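Galactose-binding like protein (Bacteroides thetaiotaomicron, PDB 7M1A) is a SusE-like protein whose galactose-binding-like domain, the part present here, binds calcium and probably takes part in the recognition or breakdown of carbohydrate. Local coordinates at residues 43-48 / 56-61; 81-86 / 130-135; 89-94 / 138-143. One frame throughout, in Å; residues are numbered along the deposited sequence.

Interaction 1: residues 43-48 / 56-61. With EDO (1,2-ethanediol), chain E.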
ATOM      1  N   VAL A  43      13.948   4.235  -3.308  1.00  9.15           N
ATOM      2  CA  VAL A  43      15.036   4.094  -2.336  1.00  8.31           C
ATOM      3  C   VAL A  43      14.654   3.363  -1.060  1.00  8.08           C
ATOM      4  O   VAL A  43      15.482   2.639  -0.483  1.00  9.05           O
ATOM      5  CB  VAL A  43      15.627   5.499  -2.029  1.00  9.77           C
ATOM      6  CG1 VAL A  43      16.627   5.531  -0.888  1.00 11.23           C
ATOM      7  CG2 VAL A  43      16.222   6.111  -3.333  1.00 15.41           C
ATOM      8  N   GLY A  44      13.434   3.584  -0.582  1.00  7.53           N
ATOM      9  CA  GLY A  44      13.092   2.946   0.677  1.00  7.93           C
ATOM     10  C   GLY A  44      11.751   3.479   1.165  1.00  5.59           C
ATOM     11  O   GLY A  44      10.947   4.027   0.372  1.00  7.54           O
ATOM     12  N   LEU A  45      11.478   3.308   2.463  1.00  6.36           N
ATOM     13  CA  LEU A  45      10.314   3.881   3.073  1.00  6.61           C
ATOM     14  C   LEU A  45      10.766   4.903   4.095  1.00  6.35           C
ATOM     15  O   LEU A  45      11.934   4.888   4.562  1.00  7.12           O
ATOM     16  CB  LEU A  45       9.353   2.828   3.652  1.00  6.92           C
ATOM     17  CG  LEU A  45       9.832   2.032   4.884  1.00  6.51           C
ATOM     18  CD1 LEU A  45       9.792   2.829   6.193  1.00  7.23           C
ATOM     19  CD2 LEU A  45       8.953   0.775   5.047  1.00  7.44           C
ATOM     20  N   HIS A  46       9.851   5.826   4.401  1.00  7.54           N
ATOM     21  CA  HIS A  46      10.222   6.899   5.312  1.00  8.16           C
ATOM     22  C   HIS A  46       8.974   7.490   5.947  1.00  7.64           C
ATOM     23  O   HIS A  46       8.065   7.892   5.225  1.00  8.31           O
ATOM     24  CB  HIS A  46      10.960   7.989   4.493  1.00  8.34           C
ATOM     25  CG  HIS A  46      11.745   8.932   5.326  1.00  9.62           C
ATOM     26  ND1 HIS A  46      11.232   9.601   6.464  1.00  9.37           N
ATOM     27  CD2 HIS A  46      13.027   9.347   5.145  1.00 10.52           C
ATOM     28  CE1 HIS A  46      12.231  10.361   6.931  1.00 11.51           C
ATOM     29  NE2 HIS A  46      13.314  10.205   6.149  1.00 12.53           N
ATOM     30  N   THR A  47       8.879   7.518   7.295  1.00  6.91           N
ATOM     31  CA  THR A  47       7.677   8.051   7.944  1.00  8.00           C
ATOM     32  C   THR A  47       7.692   9.560   8.129  1.00  8.50           C
ATOM     33  O   THR A  47       6.698  10.089   8.646  1.00 11.39           O
ATOM     34  CB  THR A  47       7.508   7.424   9.338  1.00  6.97           C
ATOM     35  OG1 THR A  47       8.613   7.739  10.190  1.00  8.26           O
ATOM     36  CG2 THR A  47       7.388   5.908   9.276  1.00  7.72           C
ATOM     37  N   GLY A  48       8.785  10.239   7.685  1.00  9.11           N
ATOM     38  CA  GLY A  48       8.856  11.686   7.855  1.00  9.45           C
ATOM     39  C   GLY A  48       9.617  12.066   9.129  1.00  9.56           C
ATOM     40  O   GLY A  48      10.363  11.276   9.728  1.00  9.94           O
ATOM     41  N   ALA A  56       6.711   4.350  15.663  1.00  7.94           N
ATOM     42  CA  ALA A  56       6.091   4.168  14.354  1.00  8.60           C
ATOM     43  C   ALA A  56       5.828   2.679  14.186  1.00  7.10           C
ATOM     44  O   ALA A  56       6.617   1.833  14.559  1.00  8.98           O
ATOM     45  CB  ALA A  56       7.002   4.601  13.238  1.00  9.53           C
ATOM     46  N   VAL A  57       4.685   2.359  13.547  1.00  7.96           N
ATOM     47  CA  VAL A  57       4.287   0.972  13.300  1.00  7.07           C
ATOM     48  C   VAL A  57       3.857   0.844  11.835  1.00  6.58           C
ATOM     49  O   VAL A  57       3.059   1.630  11.394  1.00  8.27           O
ATOM     50  CB  VAL A  57       3.174   0.515  14.282  1.00  9.18           C
ATOM     51  CG1 VAL A  57       2.614  -0.855  13.920  1.00 11.97           C
ATOM     52  CG2 VAL A  57       3.603   0.623  15.715  1.00 11.76           C
ATOM     53  N   PHE A  58       4.294  -0.230  11.155  1.00  6.77           N
ATOM     54  CA  PHE A  58       3.671  -0.498   9.854  1.00  5.90           C
ATOM     55  C   PHE A  58       3.624  -2.025   9.687  1.00  5.26           C
ATOM     56  O   PHE A  58       4.227  -2.795  10.452  1.00  6.37           O
ATOM     57  CB  PHE A  58       4.430   0.228   8.724  1.00  7.10           C
ATOM     58  CG  PHE A  58       5.832  -0.242   8.505  1.00  6.79           C
ATOM     59  CD1 PHE A  58       6.139  -1.363   7.747  1.00  7.60           C
ATOM     60  CD2 PHE A  58       6.881   0.406   9.181  1.00  7.92           C
ATOM     61  CE1 PHE A  58       7.440  -1.828   7.594  1.00  8.00           C
ATOM     62  CE2 PHE A  58       8.192  -0.057   9.050  1.00  8.71           C
ATOM     63  CZ  PHE A  58       8.488  -1.200   8.302  1.00  8.57           C
ATOM     64  N   THR A  59       2.793  -2.443   8.708  1.00  5.97           N
ATOM     65  CA  THR A  59       2.325  -3.815   8.636  1.00  5.15           C
ATOM     66  C   THR A  59       2.453  -4.299   7.185  1.00  5.61           C
ATOM     67  O   THR A  59       2.116  -3.574   6.235  1.00  6.65           O
ATOM     68  CB  THR A  59       0.855  -3.847   9.036  1.00  6.07           C
ATOM     69  OG1 THR A  59       0.645  -3.223  10.316  1.00  6.32           O
ATOM     70  CG2 THR A  59       0.308  -5.255   9.116  1.00  7.73           C
ATOM     71  N   PHE A  60       2.754  -5.597   6.994  1.00  5.89           N
ATOM     72  CA  PHE A  60       2.789  -6.178   5.647  1.00  5.48           C
ATOM     73  C   PHE A  60       2.558  -7.680   5.714  1.00  5.51           C
ATOM     74  O   PHE A  60       2.501  -8.255   6.783  1.00  6.92           O
ATOM     75  CB  PHE A  60       4.062  -5.813   4.878  1.00  6.52           C
ATOM     76  CG  PHE A  60       5.350  -6.227   5.511  1.00  5.54           C
ATOM     77  CD1 PHE A  60       5.922  -5.453   6.516  1.00  5.35           C
ATOM     78  CD2 PHE A  60       6.040  -7.390   5.129  1.00  6.51           C
ATOM     79  CE1 PHE A  60       7.196  -5.757   7.049  1.00  6.31           C
ATOM     80  CE2 PHE A  60       7.295  -7.727   5.708  1.00  7.71           C
ATOM     81  CZ  PHE A  60       7.860  -6.911   6.641  1.00  7.46           C
ATOM     82  N   ASP A  61       2.353  -8.289   4.554  1.00  7.40           N
ATOM     83  CA  ASP A  61       1.974  -9.680   4.367  1.00  6.36           C
ATOM     84  C   ASP A  61       3.130 -10.302   3.608  1.00  6.12           C
ATOM     85  O   ASP A  61       3.514  -9.816   2.513  1.00  7.28           O
ATOM     86  CB  ASP A  61       0.681  -9.659   3.565  1.00  6.86           C
ATOM     87  CG  ASP A  61       0.025 -10.969   3.238  1.00  7.13           C
ATOM     88  OD1 ASP A  61       0.619 -12.042   3.423  1.00  8.61           O
ATOM     89  OD2 ASP A  61      -1.177 -10.904   2.851  1.00  9.18           O
TER
HETATM   90  C1  EDO E 403      14.986  13.354   7.266  1.00 22.77           C
HETATM   91  O1  EDO E 403      15.209  12.067   6.749  1.00 23.38           O
HETATM   92  C2  EDO E 403      16.098  14.304   6.873  1.00 27.45           C
HETATM   93  O2  EDO E 403      16.291  13.973   5.552  1.00 35.02           O
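L45 and F58 meet in the interior of the beta sandwich, where the short edge strand 45-46 of one sheet faces strand 56-66 of the other. The two side chains come from opposite directions. Methyl CD2 of L45 sits over one face of the F58 ring, 4.1 Å from its centroid and 21° off the normal, a CH-pi contact. The methyl is displaced toward the rim, and its nearest ring atom is F58 CZ at 3.8 Å from L45 CD2. Both residues hold CG between the backbone N and the carbonyl carbon (chi1 68° for L45, 65° for F58), which projects methyl and ring across the gap between the sheets. F170 of strand 169-176 touches both of them, and I156 also packs on F58. Two residues along, T47 CG2 approaches A56 CB at 4.2 Å, a looser apolar touch, while T47 OG1 is bonded to N167 and to the backbone N of I168. H46 points out of this interface, and its imidazole is held at both ring nitrogens: ND1 accepts from G48 N at 2.8 Å, nearly in the ring plane, and NE2 donates to O1 of a bound 1,2-ethanediol (chain E, probably from the crystallisation liquor) at 2.7 Å. With an alanine here, the G48 amide would probably lose its acceptor, the turn after the strand would be freer to shift, and the diol would lose one partner. Such apolar packing between two antiparallel sheets is what forms the core of a beta sandwich, the fold of galactose-binding-like domains.

Interaction 2: residues 81-86 / 130-135. With EDO (1,2-ethanediol), chain E; EDO (1,2-ethanediol), chain C.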
ATOM      1  N   HIS A  81      22.578   8.648   6.467  1.00 10.54           N
ATOM      2  CA  HIS A  81      21.677   7.706   7.118  1.00 10.44           C
ATOM      3  C   HIS A  81      22.393   6.685   7.998  1.00  9.65           C
ATOM      4  O   HIS A  81      21.746   6.059   8.814  1.00 12.24           O
ATOM      5  CB  HIS A  81      20.745   7.043   6.095  1.00  9.73           C
ATOM      6  CG  HIS A  81      19.851   8.027   5.437  1.00 10.14           C
ATOM      7  ND1 HIS A  81      20.210   8.577   4.270  1.00 10.14           N
ATOM      8  CD2 HIS A  81      18.576   8.450   5.708  1.00 11.54           C
ATOM      9  CE1 HIS A  81      19.239   9.385   3.837  1.00 10.97           C
ATOM     10  NE2 HIS A  81      18.212   9.335   4.695  1.00 12.27           N
ATOM     11  N   PHE A  82      23.699   6.457   7.856  1.00 12.36           N
ATOM     12  CA  PHE A  82      24.352   5.441   8.675  1.00 10.76           C
ATOM     13  C   PHE A  82      24.394   5.910  10.140  1.00  9.91           C
ATOM     14  O   PHE A  82      25.034   6.934  10.457  1.00 12.29           O
ATOM     15  CB  PHE A  82      25.785   5.183   8.191  1.00 10.91           C
ATOM     16  CG  PHE A  82      25.938   4.477   6.868  1.00 12.59           C
ATOM     17  CD1 PHE A  82      24.995   3.572   6.429  1.00 12.77           C
ATOM     18  CD2 PHE A  82      27.062   4.672   6.074  1.00 18.43           C
ATOM     19  CE1 PHE A  82      25.180   2.840   5.259  1.00 15.42           C
ATOM     20  CE2 PHE A  82      27.249   3.957   4.888  1.00 21.95           C
ATOM     21  CZ  PHE A  82      26.284   3.057   4.448  1.00 17.08           C
ATOM     22  N   TYR A  83      23.699   5.196  11.040  1.00  9.89           N
ATOM     23  CA  TYR A  83      23.648   5.559  12.450  1.00 10.65           C
ATOM     24  C   TYR A  83      23.289   7.041  12.621  1.00 10.59           C
ATOM     25  O   TYR A  83      23.890   7.777  13.455  1.00 11.82           O
ATOM     26  CB  TYR A  83      25.003   5.272  13.128  1.00 11.38           C
ATOM     27  CG  TYR A  83      25.599   3.967  12.700  1.00  9.33           C
ATOM     28  CD1 TYR A  83      25.182   2.745  13.242  1.00  9.93           C
ATOM     29  CD2 TYR A  83      26.571   3.938  11.706  1.00 11.36           C
ATOM     30  CE1 TYR A  83      25.734   1.527  12.815  1.00  9.40           C
ATOM     31  CE2 TYR A  83      27.114   2.729  11.264  1.00 11.94           C
ATOM     32  CZ  TYR A  83      26.700   1.535  11.803  1.00 10.06           C
ATOM     33  OH  TYR A  83      27.238   0.354  11.436  1.00 12.37           O
ATOM     34  N   ASN A  84      22.306   7.494  11.803  1.00  9.90           N
ATOM     35  CA  ASN A  84      21.999   8.920  11.778  1.00 11.25           C
ATOM     36  C   ASN A  84      20.572   9.039  11.222  1.00 10.01           C
ATOM     37  O   ASN A  84      19.927   8.061  10.818  1.00 10.75           O
ATOM     38  CB  ASN A  84      23.047   9.637  10.894  1.00 13.70           C
ATOM     39  CG  ASN A  84      23.303  11.074  11.333  1.00 15.06           C
ATOM     40  OD1 ASN A  84      22.413  11.726  11.888  1.00 15.54           O
ATOM     41  ND2 ASN A  84      24.525  11.553  11.111  1.00 16.64           N
ATOM     42  N   ASP A  85      20.072  10.269  11.123  1.00 12.11           N
ATOM     43  CA  ASP A  85      18.821  10.559  10.439  1.00 11.30           C
ATOM     44  C   ASP A  85      17.699   9.759  11.150  1.00  9.72           C
ATOM     45  O   ASP A  85      17.741   9.596  12.378  1.00 10.87           O
ATOM     46  CB  ASP A  85      18.966  10.355   8.916  1.00 13.48           C
ATOM     47  CG  ASP A  85      17.912  11.134   8.136  1.00 13.66           C
ATOM     48  OD1 ASP A  85      16.773  10.624   7.910  1.00 14.06           O
ATOM     49  OD2 ASP A  85      18.194  12.272   7.789  1.00 23.49           O
HETATM   50  N   MSE A  86      16.704   9.278  10.387  1.00  9.59           N
HETATM   51  CA  MSE A  86      15.601   8.550  10.995  1.00  7.66           C
HETATM   52  C   MSE A  86      15.857   7.035  10.895  1.00  7.79           C
HETATM   53  O   MSE A  86      14.921   6.219  11.016  1.00  8.03           O
HETATM   54  CB  MSE A  86      14.237   8.908  10.408  1.00  8.79           C
HETATM   55  CG  MSE A  86      13.958  10.392  10.339  1.00 11.22           C
HETATM   56 SE   MSE A  86      14.135  11.355  12.033  1.00 14.05          SE
HETATM   57  CE  MSE A  86      15.416  12.712  11.453  1.00 14.90           C
ATOM     58  N   GLU A 130      35.674   2.789   9.589  1.00 17.93           N
ATOM     59  CA  GLU A 130      35.590   1.821   8.517  1.00 18.60           C
ATOM     60  C   GLU A 130      34.739   0.648   8.975  1.00 16.21           C
ATOM     61  O   GLU A 130      33.984   0.090   8.167  1.00 17.96           O
ATOM     62  CB  GLU A 130      36.933   1.277   8.061  1.00 27.67           C
ATOM     63  CG  GLU A 130      37.964   2.302   7.513  1.00 51.69           C
ATOM     64  CD  GLU A 130      39.407   1.785   7.700  1.00 76.86           C
ATOM     65  OE1 GLU A 130      40.187   2.348   8.561  1.00 89.23           O
ATOM     66  OE2 GLU A 130      39.716   0.636   7.027  1.00 82.00           O
ATOM     67  N   ASP A 131      34.891   0.244  10.251  1.00 16.13           N
ATOM     68  CA  ASP A 131      34.084  -0.817  10.846  1.00 14.46           C
ATOM     69  C   ASP A 131      32.593  -0.446  10.820  1.00 14.88           C
ATOM     70  O   ASP A 131      31.695  -1.274  10.543  1.00 16.25           O
ATOM     71  CB  ASP A 131      34.517  -1.158  12.273  1.00 19.64           C
ATOM     72  CG  ASP A 131      35.712  -2.061  12.389  1.00 26.68           C
ATOM     73  OD1 ASP A 131      36.174  -2.550  11.338  1.00 29.87           O
ATOM     74  OD2 ASP A 131      36.186  -2.208  13.526  1.00 41.29           O
ATOM     75  N   ASP A 132      32.271   0.806  11.134  1.00 14.33           N
ATOM     76  CA  ASP A 132      30.882   1.241  11.211  1.00 12.36           C
ATOM     77  C   ASP A 132      30.275   1.108   9.793  1.00 11.80           C
ATOM     78  O   ASP A 132      29.102   0.665   9.581  1.00 13.38           O
ATOM     79  CB  ASP A 132      30.830   2.709  11.553  1.00 13.45           C
ATOM     80  CG  ASP A 132      31.250   2.980  12.981  1.00 12.80           C
ATOM     81  OD1 ASP A 132      31.174   2.015  13.773  1.00 14.42           O
ATOM     82  OD2 ASP A 132      31.642   4.180  13.269  1.00 16.82           O
ATOM     83  N   ILE A 133      31.063   1.477   8.774  1.00 12.54           N
ATOM     84  CA  ILE A 133      30.595   1.430   7.382  1.00 10.58           C
ATOM     85  C   ILE A 133      30.378  -0.034   6.948  1.00 13.19           C
ATOM     86  O   ILE A 133      29.379  -0.416   6.321  1.00 12.85           O
ATOM     87  CB  ILE A 133      31.455   2.288   6.403  1.00 14.96           C
ATOM     88  CG1 ILE A 133      31.359   3.786   6.746  1.00 18.71           C
ATOM     89  CG2 ILE A 133      31.014   2.062   4.968  1.00 16.66           C
ATOM     90  CD1 ILE A 133      32.392   4.699   6.084  1.00 21.43           C
ATOM     91  N   GLU A 134      31.360  -0.899   7.210  1.00 13.36           N
ATOM     92  CA  GLU A 134      31.258  -2.299   6.835  1.00 12.99           C
ATOM     93  C   GLU A 134      30.013  -2.898   7.476  1.00 12.12           C
ATOM     94  O   GLU A 134      29.252  -3.598   6.752  1.00 12.68           O
ATOM     95  CB  GLU A 134      32.504  -3.059   7.352  1.00 14.40           C
ATOM     96  CG  GLU A 134      32.429  -4.562   7.030  1.00 16.19           C
ATOM     97  CD  GLU A 134      33.400  -5.416   7.844  1.00 19.67           C
ATOM     98  OE1 GLU A 134      33.277  -5.453   9.089  1.00 25.27           O
ATOM     99  OE2 GLU A 134      34.210  -6.109   7.212  1.00 19.29           O
ATOM    100  N   ALA A 135      29.766  -2.570   8.751  1.00 12.02           N
ATOM    101  CA  ALA A 135      28.614  -3.188   9.416  1.00 12.32           C
ATOM    102  C   ALA A 135      27.323  -2.743   8.727  1.00 11.73           C
ATOM    103  O   ALA A 135      26.354  -3.534   8.632  1.00 11.93           O
ATOM    104  CB  ALA A 135      28.605  -2.906  10.917  1.00 13.16           C
TER
HETATM  105  C1  EDO E 403      14.986  13.354   7.266  1.00 22.77           C
HETATM  106  O1  EDO E 403      15.209  12.067   6.749  1.00 23.38           O
HETATM  107  C2  EDO E 403      16.098  14.304   6.873  1.00 27.45           C
HETATM  108  O2  EDO E 403      16.291  13.973   5.552  1.00 35.02           O
HETATM  109  C1  EDO C 401      16.068  11.181   2.038  1.00 22.87           C
HETATM  110  O1  EDO C 401      16.338   9.806   2.120  1.00 24.64           O
HETATM  111  C2  EDO C 401      15.313  11.337   3.246  1.00 19.60           C
HETATM  112  O2  EDO C 401      16.085  11.055   4.387  1.00 21.60           O
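The carbonyl oxygen of D132, in the first turn of helix 130-138, accepts a hydrogen bond from the Y83 hydroxyl, with OH to O at 2.6 Å. The donor lies in the carbonyl plane on a lone pair, at a C=O...donor angle of 125°, and the oxygen sits at the edge of the tyrosine ring. Y83 extends to the helix with its CG anti to the carbonyl carbon (chi1 -42°), from the third position of a type II beta turn spanning H81 to N84. Two further contacts accompany the bond: Y83 CE2 lies 3.7 Å from D132 CB, and Y83 OH lies 3.6 Å from A135 CB. The ring and the D132 carboxylate are turned 60° from each other, and that carboxylate serves other partners, D132 OD2 taking bonds from S121 OG and the backbone N of T129. Beside the tyrosine, F82 CE2 rests against I133 CG2 at 4.2 Å. At the start of the turn, H81 NE2 is hydrogen-bonded to O2 of a second 1,2-ethanediol (chain C, likewise probably from the crystallisation liquor) at 2.8 Å, and D78 holds H81 ND1. The aromatic pair F82 and Y83 thus meets helix 130-138, where A136 touches both rings, while the loop itself links strand 70-74 to strand 88-96 and H81, D85 and M86 lie against C169 of strand 169-176.

Interaction 3: residues 89-94 / 138-143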
ATOM      1  N   ARG A  89      17.205   2.519  15.406  1.00  8.41           N
ATOM      2  CA  ARG A  89      18.258   2.110  16.358  1.00  9.52           C
ATOM      3  C   ARG A  89      17.736   0.990  17.258  1.00  8.87           C
ATOM      4  O   ARG A  89      18.400  -0.035  17.407  1.00 10.70           O
ATOM      5  CB  ARG A  89      18.739   3.312  17.185  1.00  9.70           C
ATOM      6  CG  ARG A  89      19.824   2.932  18.177  1.00 10.38           C
ATOM      7  CD  ARG A  89      20.385   4.174  18.862  1.00 12.44           C
ATOM      8  NE  ARG A  89      21.493   3.813  19.753  1.00 14.17           N
ATOM      9  CZ  ARG A  89      22.143   4.694  20.509  1.00 16.11           C
ATOM     10  NH1 ARG A  89      21.743   5.962  20.508  1.00 17.27           N
ATOM     11  NH2 ARG A  89      23.223   4.322  21.186  1.00 17.74           N
ATOM     12  N   ARG A  90      16.551   1.156  17.876  1.00  9.36           N
ATOM     13  CA  ARG A  90      15.919   0.053  18.598  1.00  9.57           C
ATOM     14  C   ARG A  90      14.538  -0.196  18.003  1.00  8.61           C
ATOM     15  O   ARG A  90      13.795   0.768  17.804  1.00  9.56           O
ATOM     16  CB  ARG A  90      15.702   0.470  20.055  1.00 11.09           C
ATOM     17  CG  ARG A  90      17.010   0.444  20.849  1.00 14.92           C
ATOM     18  CD  ARG A  90      17.363  -0.988  21.270  1.00 20.36           C
ATOM     19  NE  ARG A  90      16.342  -1.515  22.192  1.00 28.91           N
ATOM     20  CZ  ARG A  90      15.335  -2.427  22.017  1.00 29.84           C
ATOM     21  NH1 ARG A  90      15.086  -3.095  20.874  1.00 24.68           N
ATOM     22  NH2 ARG A  90      14.536  -2.627  23.056  1.00 41.42           N
ATOM     23  N   TYR A  91      14.288  -1.441  17.608  1.00  8.19           N
ATOM     24  CA  TYR A  91      13.046  -1.715  16.888  1.00  7.68           C
ATOM     25  C   TYR A  91      12.681  -3.169  17.095  1.00  8.49           C
ATOM     26  O   TYR A  91      13.472  -3.930  17.638  1.00  9.94           O
ATOM     27  CB  TYR A  91      13.175  -1.365  15.380  1.00  8.85           C
ATOM     28  CG  TYR A  91      14.270  -2.065  14.599  1.00  7.53           C
ATOM     29  CD1 TYR A  91      15.614  -1.672  14.686  1.00  8.77           C
ATOM     30  CD2 TYR A  91      13.935  -3.107  13.739  1.00  9.22           C
ATOM     31  CE1 TYR A  91      16.575  -2.302  13.898  1.00  9.36           C
ATOM     32  CE2 TYR A  91      14.906  -3.726  12.951  1.00  8.67           C
ATOM     33  CZ  TYR A  91      16.231  -3.321  13.026  1.00  9.83           C
ATOM     34  OH  TYR A  91      17.185  -3.931  12.249  1.00 10.03           O
ATOM     35  N   GLU A  92      11.433  -3.494  16.737  1.00  8.78           N
ATOM     36  CA  GLU A  92      10.957  -4.836  17.001  1.00  8.04           C
ATOM     37  C   GLU A  92      10.290  -5.412  15.753  1.00  7.33           C
ATOM     38  O   GLU A  92       9.691  -4.660  14.966  1.00  9.06           O
ATOM     39  CB  GLU A  92       9.904  -4.868  18.118  1.00  9.07           C
ATOM     40  CG  GLU A  92      10.475  -4.446  19.465  1.00 11.57           C
ATOM     41  CD  GLU A  92       9.431  -4.165  20.522  1.00 14.49           C
ATOM     42  OE1 GLU A  92       8.228  -4.123  20.221  1.00 13.26           O
ATOM     43  OE2 GLU A  92       9.844  -4.126  21.655  1.00 15.49           O
ATOM     44  N   VAL A  93      10.368  -6.741  15.571  1.00  7.35           N
ATOM     45  CA  VAL A  93       9.639  -7.428  14.505  1.00  7.88           C
ATOM     46  C   VAL A  93       8.593  -8.301  15.146  1.00  5.82           C
ATOM     47  O   VAL A  93       8.949  -9.106  16.028  1.00  7.54           O
ATOM     48  CB  VAL A  93      10.591  -8.263  13.586  1.00  7.36           C
ATOM     49  CG1 VAL A  93       9.831  -8.837  12.401  1.00 10.62           C
ATOM     50  CG2 VAL A  93      11.770  -7.412  13.165  1.00  7.80           C
ATOM     51  N   TRP A  94       7.338  -8.201  14.694  1.00  5.59           N
ATOM     52  CA  TRP A  94       6.206  -8.936  15.274  1.00  6.25           C
ATOM     53  C   TRP A  94       5.534  -9.699  14.128  1.00  6.63           C
ATOM     54  O   TRP A  94       5.637  -9.340  12.934  1.00  6.85           O
ATOM     55  CB  TRP A  94       5.140  -8.021  15.929  1.00  7.97           C
ATOM     56  CG  TRP A  94       5.595  -7.274  17.124  1.00  6.91           C
ATOM     57  CD1 TRP A  94       6.638  -6.362  17.215  1.00  8.23           C
ATOM     58  CD2 TRP A  94       5.065  -7.406  18.450  1.00  8.33           C
ATOM     59  NE1 TRP A  94       6.653  -5.790  18.519  1.00  8.61           N
ATOM     60  CE2 TRP A  94       5.728  -6.472  19.287  1.00  9.76           C
ATOM     61  CE3 TRP A  94       4.113  -8.285  18.987  1.00  8.40           C
ATOM     62  CZ2 TRP A  94       5.399  -6.393  20.659  1.00  9.96           C
ATOM     63  CZ3 TRP A  94       3.734  -8.156  20.331  1.00 10.75           C
ATOM     64  CH2 TRP A  94       4.379  -7.205  21.137  1.00  8.85           C
ATOM     65  N   ILE A 138      26.639  -4.707   5.705  1.00  9.57           N
ATOM     66  CA  ILE A 138      26.236  -6.078   5.972  1.00  9.14           C
ATOM     67  C   ILE A 138      24.750  -6.087   6.397  1.00  9.56           C
ATOM     68  O   ILE A 138      24.033  -7.049   6.152  1.00  9.71           O
ATOM     69  CB  ILE A 138      27.109  -6.689   7.085  1.00 10.90           C
ATOM     70  CG1 ILE A 138      28.531  -6.875   6.510  1.00 12.60           C
ATOM     71  CG2 ILE A 138      26.504  -7.987   7.648  1.00 15.32           C
ATOM     72  CD1 ILE A 138      29.637  -7.106   7.546  1.00 15.77           C
ATOM     73  N   GLY A 139      24.285  -4.991   7.048  1.00  8.91           N
ATOM     74  CA  GLY A 139      22.911  -4.928   7.546  1.00  7.51           C
ATOM     75  C   GLY A 139      22.742  -5.501   8.972  1.00  8.27           C
ATOM     76  O   GLY A 139      23.551  -6.352   9.368  1.00 10.16           O
ATOM     77  N   ASP A 140      21.671  -5.118   9.689  1.00  8.82           N
ATOM     78  CA  ASP A 140      21.338  -5.827  10.909  1.00  8.91           C
ATOM     79  C   ASP A 140      20.936  -7.248  10.527  1.00  8.01           C
ATOM     80  O   ASP A 140      20.294  -7.444   9.490  1.00  9.67           O
ATOM     81  CB  ASP A 140      20.172  -5.101  11.570  1.00  8.79           C
ATOM     82  CG  ASP A 140      20.581  -3.746  12.134  1.00 10.64           C
ATOM     83  OD1 ASP A 140      21.781  -3.592  12.561  1.00 14.09           O
ATOM     84  OD2 ASP A 140      19.620  -2.908  12.319  1.00 13.63           O
ATOM     85  N   GLN A 141      21.328  -8.224  11.321  1.00  7.75           N
ATOM     86  CA  GLN A 141      21.221  -9.663  11.034  1.00  9.01           C
ATOM     87  C   GLN A 141      20.690 -10.364  12.291  1.00  8.76           C
ATOM     88  O   GLN A 141      21.197 -10.137  13.400  1.00  9.44           O
ATOM     89  CB  GLN A 141      22.600 -10.298  10.786  1.00 11.27           C
ATOM     90  CG  GLN A 141      23.244  -9.792   9.499  1.00 11.86           C
ATOM     91  CD  GLN A 141      22.566 -10.308   8.244  1.00  9.78           C
ATOM     92  OE1 GLN A 141      22.126 -11.465   8.222  1.00 12.23           O
ATOM     93  NE2 GLN A 141      22.633  -9.580   7.134  1.00 11.50           N
ATOM     94  N   ALA A 142      19.676 -11.225  12.176  1.00  8.09           N
ATOM     95  CA  ALA A 142      19.215 -11.967  13.349  1.00  7.48           C
ATOM     96  C   ALA A 142      18.726 -13.346  12.944  1.00  7.31           C
ATOM     97  O   ALA A 142      18.157 -13.480  11.861  1.00  9.57           O
ATOM     98  CB  ALA A 142      18.144 -11.217  14.031  1.00 11.10           C
ATOM     99  N   ASN A 143      18.964 -14.319  13.815  1.00  7.12           N
ATOM    100  CA  ASN A 143      18.284 -15.598  13.690  1.00  7.35           C
ATOM    101  C   ASN A 143      16.993 -15.550  14.505  1.00  9.43           C
ATOM    102  O   ASN A 143      16.928 -15.027  15.592  1.00 12.31           O
ATOM    103  CB  ASN A 143      19.190 -16.685  14.336  1.00  7.52           C
ATOM    104  CG  ASN A 143      20.470 -16.828  13.506  1.00  7.11           C
ATOM    105  OD1 ASN A 143      20.503 -16.755  12.264  1.00 10.90           O
ATOM    106  ND2 ASN A 143      21.603 -17.075  14.161  1.00  7.89           N
TER
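A single side-chain hydrogen bond spans the two sheets of the sandwich here, from Y91 on strand 88-96 to D140 at the start of strand 140-143. Y91 OH donates to D140 OD2 at 2.6 Å. The oxygen lies at the edge of the phenol ring, and the hydroxyl meets it on the anti side of the carboxylate, 22° out of its plane. Ring and carboxylate are inclined by 30°, and Y91 OH also lies 3.3 Å from D140 CB. With CG between the backbone N and the carbonyl carbon (chi1 58°), the tyrosine ring is directed toward the facing strand and touches L73 of strand 70-74. Just before it, R89 and R90 form a classic beta bulge opposite K160, where the chain turns a corner as it enters this run of the galactose-binding-like sandwich. On the other side, G139, with positive phi, is the first residue past helix 130-138 and leads directly into strand 140-143, which carries D140 to the tyrosine. The second carboxylate oxygen, D140 OD1, is bonded to N117 ND2, so both oxygens of the group are engaged and its rotation is likely to be restricted. Next to D140, Q141 NE2 reaches back to I138 O at 3.1 Å, a side-chain-to-backbone bond spanning G139 and D140.

In the fold
From the N terminus, interaction 1 comes first: it closes a short loop between strand 45-46 and strand 56-66, and is complete before the others begin. The chain then runs through strand 70-74 into residues 81-86 and on to 89-94. Their partners, 130-135 and 138-143, follow in the same order, so interactions 2 and 3 cross, each spanning about 44 residues. Helix 130-138 leads straight into strand 140-143, joining those two contacts through the chain. Interactions 1 and 3 bridge the two sheets at different places, whereas interaction 2 fixes a loop to the helix. Interactions 1 and 2 also touch, M86 packing on H46 and G48 beside a shared ethanediol.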